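PDB 5E75: SusD-like protein BACOVA_02651 from Bacteroides ovatus, which binds polysaccharide at the cell surface and probably captures xyloglucan there before its transport into the periplasm for degradation. Local coordinates for residues V426-R430 with A490-F494; Y123-I127 with W422-T427. One frame throughout, in Å; residues are numbered along the deposited sequence.

Overall arrangement
Helix 421-431 is the element that interactions 1 and 2 share: its first turns pack on the C-terminal end of helix 103-125 (interaction 2), its last turns on the short helix 490-493 and Phe-494 (interaction 1). The two centres lie about 8 Å apart, and Val-426 serves both. They also touch directly, Phe-494 CE2 lying 3.4 Å from Leu-125 O. Interaction 2 is fully buried, its centre about 10 Å from that of the chain; the centre of interaction 1 sits farther out, at about 17 Å. The bound small molecules, 1,2-ethanediol against Tyr-123 and Arg-126 and a Tris molecule near Phe-494, probably come from the crystallisation liquor.

Interaction 1: residues V426-R430 with A490-F494; sequences VTWFR and AEDIF
Ile-493 lays its CG1 over the middle of the Phe-429 ring, 3.7 Å from the centroid and 9° off the normal, a CH-pi contact over the face. Its CG2 branch reaches the near rim of the same ring, 3.7 Å from CD2, while at the far end Phe-429 CZ meets the methyl of Ala-490 at 3.9 Å. Phe-429 extends this far because its CG lies anti to the backbone N (chi1 164°), which sends the ring out from helix 421-431 toward 490-493. Phe-494 packs beside this pair: its CZ meets Val-426 CG1 at 3.5 Å, and its CE1 stands over the guanidinium of Arg-430, 3.4 Å from Arg-430 CZ, with the two planes 31° apart. The Arg-430 chain, bent at chi2, turns the flat of the guanidinium to the CE1-CZ side of the Phe-494 ring, and a salt bridge from NH2 to Glu-151 holds its outer end. No hydrogen bond joins the two segments. Farther out, Leu-437 of helix 433-441 touches both Phe-429 and Ile-493. This is a mainly apolar seam within the SusD-family region, edged by a guanidinium-aromatic contact, between helix 421-431 and a short helix near the C-terminus with the loop residue after it.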
# COMPACT_ATOMS: atom_id res chain seq x y z
N VAL A 426 -0.66 -5.63 -10.22
CA VAL A 426 -1.47 -5.22 -11.37
C VAL A 426 -0.60 -4.52 -12.41
O VAL A 426 -0.73 -4.78 -13.62
CB VAL A 426 -2.66 -4.33 -10.95
CG1 VAL A 426 -3.42 -3.84 -12.16
CG2 VAL A 426 -3.59 -5.11 -10.01
N THR A 427 0.29 -3.63 -11.96
CA THR A 427 1.23 -2.99 -12.87
C THR A 427 2.05 -4.03 -13.65
O THR A 427 2.19 -3.94 -14.86
CB THR A 427 2.17 -2.03 -12.12
OG1 THR A 427 1.39 -0.94 -11.63
CG2 THR A 427 3.25 -1.48 -13.03
N TRP A 428 2.58 -5.03 -12.95
CA TRP A 428 3.34 -6.07 -13.62
C TRP A 428 2.46 -6.88 -14.59
O TRP A 428 2.93 -7.26 -15.66
CB TRP A 428 4.03 -6.99 -12.59
CG TRP A 428 5.17 -6.35 -11.87
CD1 TRP A 428 6.13 -5.51 -12.38
CD2 TRP A 428 5.49 -6.51 -10.48
NE1 TRP A 428 7.01 -5.13 -11.40
CE2 TRP A 428 6.64 -5.73 -10.22
CE3 TRP A 428 4.90 -7.22 -9.43
CZ2 TRP A 428 7.20 -5.65 -8.96
CZ3 TRP A 428 5.45 -7.13 -8.18
CH2 TRP A 428 6.59 -6.35 -7.95
N PHE A 429 1.20 -7.13 -14.23
CA PHE A 429 0.28 -7.86 -15.10
C PHE A 429 -0.02 -7.09 -16.38
O PHE A 429 -0.18 -7.68 -17.46
CB PHE A 429 -1.02 -8.19 -14.35
CG PHE A 429 -2.14 -8.59 -15.25
CD1 PHE A 429 -2.18 -9.85 -15.81
CD2 PHE A 429 -3.12 -7.68 -15.59
CE1 PHE A 429 -3.19 -10.19 -16.68
CE2 PHE A 429 -4.13 -8.03 -16.45
CZ PHE A 429 -4.17 -9.28 -17.01
N ARG A 430 -0.08 -5.77 -16.28
CA ARG A 430 -0.31 -4.96 -17.47
C ARG A 430 0.90 -4.93 -18.40
O ARG A 430 0.76 -4.62 -19.59
CB ARG A 430 -0.72 -3.53 -17.06
CG ARG A 430 -2.21 -3.33 -16.99
CD ARG A 430 -2.78 -3.07 -18.38
NE ARG A 430 -4.20 -2.78 -18.37
CZ ARG A 430 -5.16 -3.68 -18.48
NH1 ARG A 430 -4.87 -4.97 -18.64
NH2 ARG A 430 -6.43 -3.29 -18.47
N ALA A 490 -6.98 -13.30 -17.34
CA ALA A 490 -6.87 -11.86 -17.52
C ALA A 490 -8.12 -11.13 -17.03
O ALA A 490 -8.02 -10.08 -16.39
CB ALA A 490 -6.61 -11.53 -18.98
N GLU A 491 -9.30 -11.68 -17.32
CA GLU A 491 -10.55 -11.03 -16.97
C GLU A 491 -10.76 -10.93 -15.45
O GLU A 491 -11.58 -10.14 -14.99
CB GLU A 491 -11.75 -11.76 -17.59
CG GLU A 491 -11.86 -11.70 -19.11
CD GLU A 491 -10.74 -12.42 -19.86
OE1 GLU A 491 -10.20 -13.46 -19.38
OE2 GLU A 491 -10.39 -11.93 -20.96
N ASP A 492 -10.01 -11.70 -14.67
CA ASP A 492 -10.15 -11.70 -13.22
C ASP A 492 -9.41 -10.59 -12.51
O ASP A 492 -9.70 -10.28 -11.35
CB ASP A 492 -9.68 -13.04 -12.63
CG ASP A 492 -10.55 -14.21 -13.06
OD1 ASP A 492 -11.73 -14.22 -12.67
OD2 ASP A 492 -10.04 -15.12 -13.76
N ILE A 493 -8.45 -9.98 -13.18
CA ILE A 493 -7.48 -9.15 -12.47
C ILE A 493 -8.07 -7.82 -12.00
O ILE A 493 -7.98 -7.51 -10.81
CB ILE A 493 -6.20 -8.93 -13.30
CG1 ILE A 493 -5.58 -10.27 -13.70
CG2 ILE A 493 -5.18 -8.09 -12.53
CD1 ILE A 493 -5.36 -11.26 -12.56
N PHE A 494 -8.65 -7.06 -12.91
CA PHE A 494 -9.30 -5.81 -12.55
C PHE A 494 -10.67 -6.12 -11.95
O PHE A 494 -11.39 -7.01 -12.41
CB PHE A 494 -9.38 -4.89 -13.76
CG PHE A 494 -8.04 -4.31 -14.15
CD1 PHE A 494 -7.13 -5.01 -14.92
CD2 PHE A 494 -7.69 -3.06 -13.69
CE1 PHE A 494 -5.90 -4.44 -15.25
CE2 PHE A 494 -6.50 -2.49 -14.01
CZ PHE A 494 -5.59 -3.19 -14.79

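Interaction 2: residues Y123-I127 with W422-T427; sequences YMLRI and WYDMVT. With EDO (1,2-ethanediol), chain C.
Trp-422 NE1 lies beside Arg-126 O, 4.1 Å away, and donates to a water at 2.9 Å that in turn donates to Ile-127 O, bridging the helix to the loop after helix 103-125. Tyr-423, next along, is the wedge. Its ring takes Tyr-123 CD1 over the centre of one face, Tyr-123 CD1 lying 3.5 Å from Tyr-423 CZ, with the two ring planes oblique at 49°; Ile-127 comes to its edge, CG1 lying 3.5 Å from Tyr-423 CE1. At the root of the side chain, CB sits over the rim of the Arg-126 guanidinium, 3.4 Å from NH1, and the hydroxyl is hydrogen-bonded to Tyr-35. An alanine at Tyr-423 is likely to open a gap between Tyr-123 and Ile-127 and leave the Tyr-35 hydroxyl without this mate. Asp-424 OD1 stays 4.0 Å from Arg-126 NH1, too far for a salt bridge; a water binds both weakly, while OD2 pairs with Arg-411. Val-426 CG2 approaches Arg-126 O, a buried carbonyl oxygen with no hydrogen-bonding partner. Thr-427 OG1 touches Arg-126 CD and holds the Asp-424 water at 2.8 Å. A bend at chi3 (-67°) turns the Arg-126 guanidinium so that its face meets Tyr-423 CB; NE bonds back to Phe-122 O, and NH2 donates to 1,2-ethanediol O1. Here a helix C-terminus and the loop after it dock against a second helix, joining the N-terminal and SusD-family regions, both of the TPR clan, in the buried core.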
# COMPACT_ATOMS: atom_id res chain seq x y z
N TYR A 123 -4.13 4.68 -7.37
CA TYR A 123 -4.69 3.46 -6.79
C TYR A 123 -5.85 2.94 -7.65
O TYR A 123 -5.91 1.75 -8.00
CB TYR A 123 -5.19 3.71 -5.38
CG TYR A 123 -4.12 3.84 -4.30
CD1 TYR A 123 -3.12 2.89 -4.13
CD2 TYR A 123 -4.14 4.93 -3.42
CE1 TYR A 123 -2.19 3.02 -3.14
CE2 TYR A 123 -3.21 5.06 -2.42
CZ TYR A 123 -2.23 4.10 -2.27
OH TYR A 123 -1.27 4.20 -1.28
N MET A 124 -6.79 3.82 -8.00
CA MET A 124 -7.97 3.39 -8.77
C MET A 124 -7.60 2.77 -10.12
O MET A 124 -8.23 1.80 -10.57
CB MET A 124 -8.93 4.54 -9.00
CG MET A 124 -9.65 4.94 -7.72
SD MET A 124 -11.18 5.85 -8.00
CE MET A 124 -10.52 7.47 -8.10
N LEU A 125 -6.57 3.32 -10.76
CA LEU A 125 -6.10 2.84 -12.05
C LEU A 125 -5.65 1.38 -11.97
O LEU A 125 -5.75 0.64 -12.96
CB LEU A 125 -4.95 3.73 -12.50
CG LEU A 125 -4.26 3.41 -13.83
CD1 LEU A 125 -5.24 3.45 -15.00
CD2 LEU A 125 -3.14 4.38 -14.08
N ARG A 126 -5.16 0.96 -10.81
CA ARG A 126 -4.64 -0.38 -10.59
C ARG A 126 -5.63 -1.24 -9.77
O ARG A 126 -5.20 -2.21 -9.12
CB ARG A 126 -3.24 -0.29 -9.89
CG ARG A 126 -2.10 0.57 -10.67
CD ARG A 126 -0.81 0.90 -9.81
NE ARG A 126 -1.09 1.81 -8.71
CZ ARG A 126 -0.31 2.00 -7.67
NH1 ARG A 126 0.83 1.31 -7.55
NH2 ARG A 126 -0.69 2.81 -6.70
N ILE A 127 -6.92 -0.85 -9.75
CA ILE A 127 -8.05 -1.63 -9.21
C ILE A 127 -9.11 -1.84 -10.29
O ILE A 127 -9.44 -2.98 -10.62
CB ILE A 127 -8.74 -0.92 -7.99
CG1 ILE A 127 -7.77 -0.82 -6.82
CG2 ILE A 127 -10.03 -1.68 -7.56
CD1 ILE A 127 -8.21 0.19 -5.74
N TRP A 422 -0.53 -5.53 -3.98
CA TRP A 422 -1.46 -5.86 -5.07
C TRP A 422 -1.33 -4.86 -6.21
O TRP A 422 -1.37 -5.22 -7.38
CB TRP A 422 -2.91 -5.95 -4.61
CG TRP A 422 -3.82 -6.18 -5.80
CD1 TRP A 422 -4.84 -5.38 -6.22
CD2 TRP A 422 -3.76 -7.28 -6.73
NE1 TRP A 422 -5.42 -5.90 -7.36
CE2 TRP A 422 -4.77 -7.07 -7.69
CE3 TRP A 422 -2.94 -8.40 -6.85
CZ2 TRP A 422 -4.97 -7.94 -8.75
CZ3 TRP A 422 -3.14 -9.26 -7.90
CH2 TRP A 422 -4.16 -9.04 -8.82
N TYR A 423 -1.22 -3.58 -5.87
CA TYR A 423 -1.14 -2.55 -6.91
C TYR A 423 0.09 -2.76 -7.78
O TYR A 423 0.03 -2.57 -9.00
CB TYR A 423 -1.12 -1.15 -6.27
CG TYR A 423 -2.35 -0.85 -5.43
CD1 TYR A 423 -3.55 -0.58 -6.05
CD2 TYR A 423 -2.30 -0.77 -4.04
CE1 TYR A 423 -4.68 -0.28 -5.33
CE2 TYR A 423 -3.45 -0.53 -3.30
CZ TYR A 423 -4.63 -0.27 -3.96
OH TYR A 423 -5.81 0.04 -3.32
N ASP A 424 1.20 -3.17 -7.17
CA ASP A 424 2.40 -3.48 -7.93
C ASP A 424 2.18 -4.70 -8.83
O ASP A 424 2.67 -4.73 -9.96
CB ASP A 424 3.58 -3.75 -7.00
CG ASP A 424 4.01 -2.55 -6.24
OD1 ASP A 424 3.67 -1.43 -6.64
OD2 ASP A 424 4.74 -2.75 -5.24
N MET A 425 1.45 -5.70 -8.34
CA MET A 425 1.17 -6.89 -9.15
C MET A 425 0.29 -6.55 -10.36
O MET A 425 0.48 -7.14 -11.42
CB MET A 425 0.54 -8.00 -8.30
CG MET A 425 1.53 -8.64 -7.38
SD MET A 425 0.76 -9.82 -6.29
CE MET A 425 2.20 -10.43 -5.40
N VAL A 426 -0.66 -5.63 -10.22
CA VAL A 426 -1.47 -5.22 -11.37
C VAL A 426 -0.60 -4.52 -12.41
O VAL A 426 -0.73 -4.78 -13.62
CB VAL A 426 -2.66 -4.33 -10.95
CG1 VAL A 426 -3.42 -3.84 -12.16
CG2 VAL A 426 -3.59 -5.11 -10.01
N THR A 427 0.29 -3.63 -11.96
CA THR A 427 1.23 -2.99 -12.87
C THR A 427 2.05 -4.03 -13.65
O THR A 427 2.19 -3.94 -14.86
CB THR A 427 2.17 -2.03 -12.12
OG1 THR A 427 1.39 -0.94 -11.63
CG2 THR A 427 3.25 -1.48 -13.03
C1 EDO C . 1.25 5.43 -5.00
O1 EDO C . 1.48 4.03 -4.99
C2 EDO C . -0.11 5.76 -4.40
O2 EDO C . -1.14 5.68 -5.38
O HOH W 1 3.10 0.10 -9.65
O HOH W 2 -7.51 -5.20 -9.22